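Local coordinates for glucokinase (Enterococcus faecalis, PDB 2QM1), which probably phosphorylates glucose using ATP, as a glucokinase of the ROK family, and binds magnesium and zinc ions, at residues M4-I9 / D67-G72; D264-G269 / T299-A304. All blocks are in the same frame, centred on the assembly; numbering follows the deposited sequence.

Interaction 1: residues M4-I9 / D67-G72; sequences MDKKII and DFVGIG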
# COMPACT_ATOMS: atom_id res chain seq x y z
N MSE B 4 20.55 -6.26 -30.81
CA MSE B 4 21.48 -5.41 -30.05
C MSE B 4 21.63 -3.98 -30.60
O MSE B 4 22.30 -3.15 -30.00
CB MSE B 4 22.83 -6.12 -29.86
CG MSE B 4 22.73 -7.44 -29.02
SE MSE B 4 24.43 -8.40 -28.92
CE MSE B 4 25.26 -7.37 -27.46
N ASP B 5 20.97 -3.69 -31.72
CA ASP B 5 20.90 -2.34 -32.27
C ASP B 5 19.76 -1.50 -31.70
O ASP B 5 19.75 -0.29 -31.85
CB ASP B 5 20.78 -2.39 -33.80
CG ASP B 5 22.04 -2.97 -34.46
OD1 ASP B 5 23.15 -2.55 -34.07
OD2 ASP B 5 21.94 -3.86 -35.33
N LYS B 6 18.79 -2.16 -31.07
CA LYS B 6 17.63 -1.47 -30.48
C LYS B 6 18.07 -0.70 -29.28
O LYS B 6 18.89 -1.19 -28.48
CB LYS B 6 16.59 -2.46 -29.99
CG LYS B 6 16.02 -3.50 -30.99
CD LYS B 6 15.85 -3.00 -32.38
CE LYS B 6 14.70 -2.04 -32.55
NZ LYS B 6 14.29 -2.07 -34.03
N LYS B 7 17.47 0.48 -29.13
CA LYS B 7 17.76 1.45 -28.08
C LYS B 7 16.46 2.00 -27.48
O LYS B 7 15.40 2.01 -28.13
CB LYS B 7 18.61 2.60 -28.62
CG LYS B 7 19.99 2.19 -29.24
CD LYS B 7 20.66 3.39 -29.93
CE LYS B 7 22.04 3.05 -30.60
NZ LYS B 7 21.86 2.03 -31.68
N ILE B 8 16.54 2.39 -26.21
CA ILE B 8 15.43 3.06 -25.53
C ILE B 8 16.05 4.35 -24.95
O ILE B 8 17.26 4.40 -24.69
CB ILE B 8 14.75 2.16 -24.45
CG1 ILE B 8 15.80 1.71 -23.43
CG2 ILE B 8 14.13 0.91 -25.09
CD1 ILE B 8 15.36 0.62 -22.57
N ILE B 9 15.22 5.39 -24.86
CA ILE B 9 15.62 6.66 -24.29
C ILE B 9 14.90 6.84 -22.95
O ILE B 9 13.69 6.65 -22.84
CB ILE B 9 15.29 7.84 -25.26
CG1 ILE B 9 16.13 7.76 -26.54
CG2 ILE B 9 15.51 9.24 -24.52
CD1 ILE B 9 15.62 8.60 -27.74
N ASP B 67 16.01 2.59 -34.80
CA ASP B 67 16.61 1.81 -33.71
C ASP B 67 15.90 2.02 -32.38
O ASP B 67 16.02 1.19 -31.49
CB ASP B 67 18.08 2.17 -33.47
CG ASP B 67 19.04 1.52 -34.45
OD1 ASP B 67 18.61 0.89 -35.47
OD2 ASP B 67 20.26 1.71 -34.21
N PHE B 68 15.22 3.16 -32.21
CA PHE B 68 14.62 3.51 -30.91
C PHE B 68 13.30 2.79 -30.72
O PHE B 68 12.38 2.96 -31.55
CB PHE B 68 14.41 5.03 -30.74
CG PHE B 68 15.70 5.82 -30.62
CD1 PHE B 68 16.11 6.63 -31.64
CD2 PHE B 68 16.49 5.72 -29.49
CE1 PHE B 68 17.29 7.33 -31.55
CE2 PHE B 68 17.67 6.44 -29.39
CZ PHE B 68 18.06 7.25 -30.41
N VAL B 69 13.21 1.97 -29.66
CA VAL B 69 11.98 1.18 -29.38
C VAL B 69 10.94 2.10 -28.76
O VAL B 69 9.72 2.06 -29.07
CB VAL B 69 12.30 -0.04 -28.47
CG1 VAL B 69 11.01 -0.67 -27.88
CG2 VAL B 69 13.17 -1.06 -29.21
N GLY B 70 11.43 2.98 -27.89
CA GLY B 70 10.65 4.15 -27.47
C GLY B 70 11.32 5.04 -26.44
O GLY B 70 12.51 4.88 -26.13
N ILE B 71 10.54 5.95 -25.87
CA ILE B 71 11.04 6.95 -24.88
C ILE B 71 10.21 6.82 -23.62
O ILE B 71 8.97 6.85 -23.68
CB ILE B 71 10.85 8.41 -25.42
CG1 ILE B 71 11.69 8.66 -26.66
CG2 ILE B 71 11.26 9.48 -24.41
CD1 ILE B 71 11.10 9.75 -27.58
N GLY B 72 10.87 6.70 -22.48
CA GLY B 72 10.21 6.81 -21.20
C GLY B 72 10.64 8.07 -20.45
O GLY B 72 11.79 8.48 -20.50
O HOH W 1 12.49 0.54 -33.17
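In Ile-9, chi1 of -66° sets CG1 beside the backbone N and a trans chi2 carries CD1 onward, while Phe-68, with chi1 of -69°, swings its ring in to meet it. Ile-9 CD1 lies over one face of the ring, displaced toward the rim, in a CH-pi contact 3.7 Å from the Phe-68 centroid. The pair joins parallel strands 7-13 and 68-75 in the mixed sheet of the N-terminal actin-like ATPase domain. Ile-22 of strand 17-24 also borders both side chains.

The ladder is interrupted by a beta bulge: Val-69 N bonds to Lys-7 O at 2.7 Å, yet Ile-9 N turns to Gly-70 O at 3.0 Å, so Val-69 and Gly-70 together face Ile-8. The register thereby slips from Lys-7 against Phe-68 to Ile-9 against Ile-71. At the bulge Val-69 points toward the other strand, CG2 3.8 Å from Lys-6 CB and Val-69 CB 4.0 Å from Ile-8 CG2.

At the strand's start, Lys-7 runs alongside Asp-67. Lys-7 NZ bonds to Asp-5 O at 3.1 Å and makes a salt bridge to Asp-67 OD2 at 3.0 Å, meeting that oxygen on its anti side, 21° out of the carboxylate plane.

Interaction 2: residues D264-G269 / T299-A304; sequences DSVVIG and TKIKLA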
# COMPACT_ATOMS: atom_id res chain seq x y z
N ASP B 264 9.14 -7.33 -0.76
CA ASP B 264 10.37 -8.11 -0.52
C ASP B 264 11.40 -7.17 0.11
O ASP B 264 12.16 -7.54 1.02
CB ASP B 264 10.90 -8.74 -1.79
CG ASP B 264 12.25 -9.42 -1.58
OD1 ASP B 264 13.21 -9.04 -2.29
OD2 ASP B 264 12.35 -10.31 -0.71
N SER B 265 11.39 -5.93 -0.37
CA SER B 265 12.25 -4.91 0.21
C SER B 265 11.66 -3.49 0.13
O SER B 265 10.84 -3.18 -0.74
CB SER B 265 13.64 -4.96 -0.45
OG SER B 265 13.59 -4.47 -1.78
N VAL B 266 12.08 -2.67 1.08
CA VAL B 266 12.00 -1.20 1.05
C VAL B 266 13.41 -0.68 0.72
O VAL B 266 14.37 -0.92 1.47
CB VAL B 266 11.47 -0.67 2.40
CG1 VAL B 266 11.48 0.90 2.51
CG2 VAL B 266 10.05 -1.25 2.65
N VAL B 267 13.53 -0.01 -0.42
CA VAL B 267 14.83 0.54 -0.87
C VAL B 267 14.90 2.04 -0.57
O VAL B 267 14.04 2.79 -1.01
CB VAL B 267 15.05 0.28 -2.38
CG1 VAL B 267 16.42 0.83 -2.85
CG2 VAL B 267 14.92 -1.23 -2.68
N ILE B 268 15.91 2.46 0.20
CA ILE B 268 16.12 3.87 0.49
C ILE B 268 17.15 4.54 -0.45
O ILE B 268 18.30 4.14 -0.52
CB ILE B 268 16.56 4.10 1.96
CG1 ILE B 268 15.62 3.42 2.98
CG2 ILE B 268 16.67 5.61 2.26
CD1 ILE B 268 16.40 2.98 4.25
N GLY B 269 16.73 5.59 -1.15
CA GLY B 269 17.60 6.23 -2.13
C GLY B 269 17.61 7.73 -1.90
O GLY B 269 17.02 8.20 -0.94
N THR B 299 10.38 -8.82 5.10
CA THR B 299 10.68 -7.56 4.41
C THR B 299 12.05 -7.00 4.81
O THR B 299 12.38 -6.92 6.00
CB THR B 299 9.56 -6.51 4.57
OG1 THR B 299 8.31 -7.01 4.00
CG2 THR B 299 9.97 -5.18 3.85
N LYS B 300 12.88 -6.70 3.79
CA LYS B 300 14.26 -6.26 4.08
C LYS B 300 14.44 -4.77 3.85
O LYS B 300 13.87 -4.22 2.89
CB LYS B 300 15.26 -7.05 3.23
CG LYS B 300 15.21 -8.57 3.55
CD LYS B 300 16.10 -9.37 2.61
CE LYS B 300 15.37 -9.75 1.32
NZ LYS B 300 15.75 -11.16 1.00
N ILE B 301 15.22 -4.13 4.71
CA ILE B 301 15.55 -2.69 4.54
C ILE B 301 16.90 -2.55 3.78
O ILE B 301 17.95 -2.96 4.26
CB ILE B 301 15.57 -1.91 5.88
CG1 ILE B 301 14.21 -1.98 6.62
CG2 ILE B 301 15.95 -0.43 5.66
CD1 ILE B 301 12.89 -1.73 5.67
N LYS B 302 16.83 -1.98 2.57
CA LYS B 302 17.97 -1.91 1.66
C LYS B 302 18.34 -0.46 1.32
O LYS B 302 17.51 0.45 1.48
CB LYS B 302 17.66 -2.71 0.37
CG LYS B 302 17.30 -4.18 0.61
CD LYS B 302 17.44 -4.93 -0.71
CE LYS B 302 17.18 -6.44 -0.52
NZ LYS B 302 17.06 -7.15 -1.86
N LEU B 303 19.60 -0.25 0.89
CA LEU B 303 20.04 1.01 0.28
C LEU B 303 19.93 0.95 -1.25
O LEU B 303 20.06 -0.14 -1.85
CB LEU B 303 21.47 1.28 0.63
CG LEU B 303 21.83 1.63 2.06
CD1 LEU B 303 23.35 1.46 2.17
CD2 LEU B 303 21.39 3.06 2.38
N ALA B 304 19.66 2.08 -1.89
CA ALA B 304 19.58 2.11 -3.38
C ALA B 304 20.97 1.78 -3.92
O ALA B 304 21.97 2.20 -3.31
CB ALA B 304 19.19 3.47 -3.85
O HOH W 2 16.00 -9.41 -1.87
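Ile-301, opposite Val-266 in the ladder, touches both Val-266 and Ile-268, each with a different branch. Ile-301 CD1, folded back by a chi2 of -45°, rests 3.7 Å from Val-266 CB, the two side chains running alongside each other. Ile-301 CG2 meets Ile-268 CD1, also at 3.7 Å, where the side chains pass at a slant. Helix 277-289 covers this face, bringing Phe-287 and Glu-284 against Ile-301, and Ile-268 reaches on to Ile-140 and Leu-142 of strand 137-142.

On the reverse face Val-267, with chi1 of -179°, directs CG1 just past the end of the partner strand, 3.5 Å from Ala-304 CA. Beside it the extended aliphatic chain of Lys-302 passes over Ser-265, Lys-302 CD lying 3.8 Å from Ser-265 CB.

The strands are parallel neighbours linked by a beta-alpha-beta crossover through helices 277-289 and 293-296, and form one edge of the second mixed sheet of the actin-like ATPase fold, strand 300-303 being outermost within the chain. Five backbone bonds alternate between them without a break, from Lys-300 N to Asp-264 O at 3.0 Å through to Ala-304 N and Ile-268 O at 2.8 Å.

Charge gathers where the strands begin. Asp-264 OD2 forms a long salt bridge with Lys-300 NZ, at 3.9 Å, and Asp-264 OD1 accepts from a water at 2.8 Å. That water also lies beside Lys-302 NZ, but so close that this second link is doubtful; the ammonium is bonded to Ala-130 O as well. Asp-264 packs, too, on Val-160 of the second subunit.

In the fold
Both contacts join parallel neighbours in five-stranded mixed sheets of the same strand order, one sheet in each half of the actin-like fold. Interaction 1 pairs the central strand with its neighbour; interaction 2 pairs the penultimate strand with the outermost of the chain. Both are partly buried, interaction 1 lying farther from the chain centre (about 23 Å between centres) than interaction 2 (about 13 Å). Both pack apolar side chains on the faces of the sheet and place a lysine–aspartate pair at a less buried end: a close salt bridge in 4-9 / 67-72, a long one in 264-269 / 299-304. An aromatic ring and a bulge mark the first, aliphatic packing and an unbroken ladder the second.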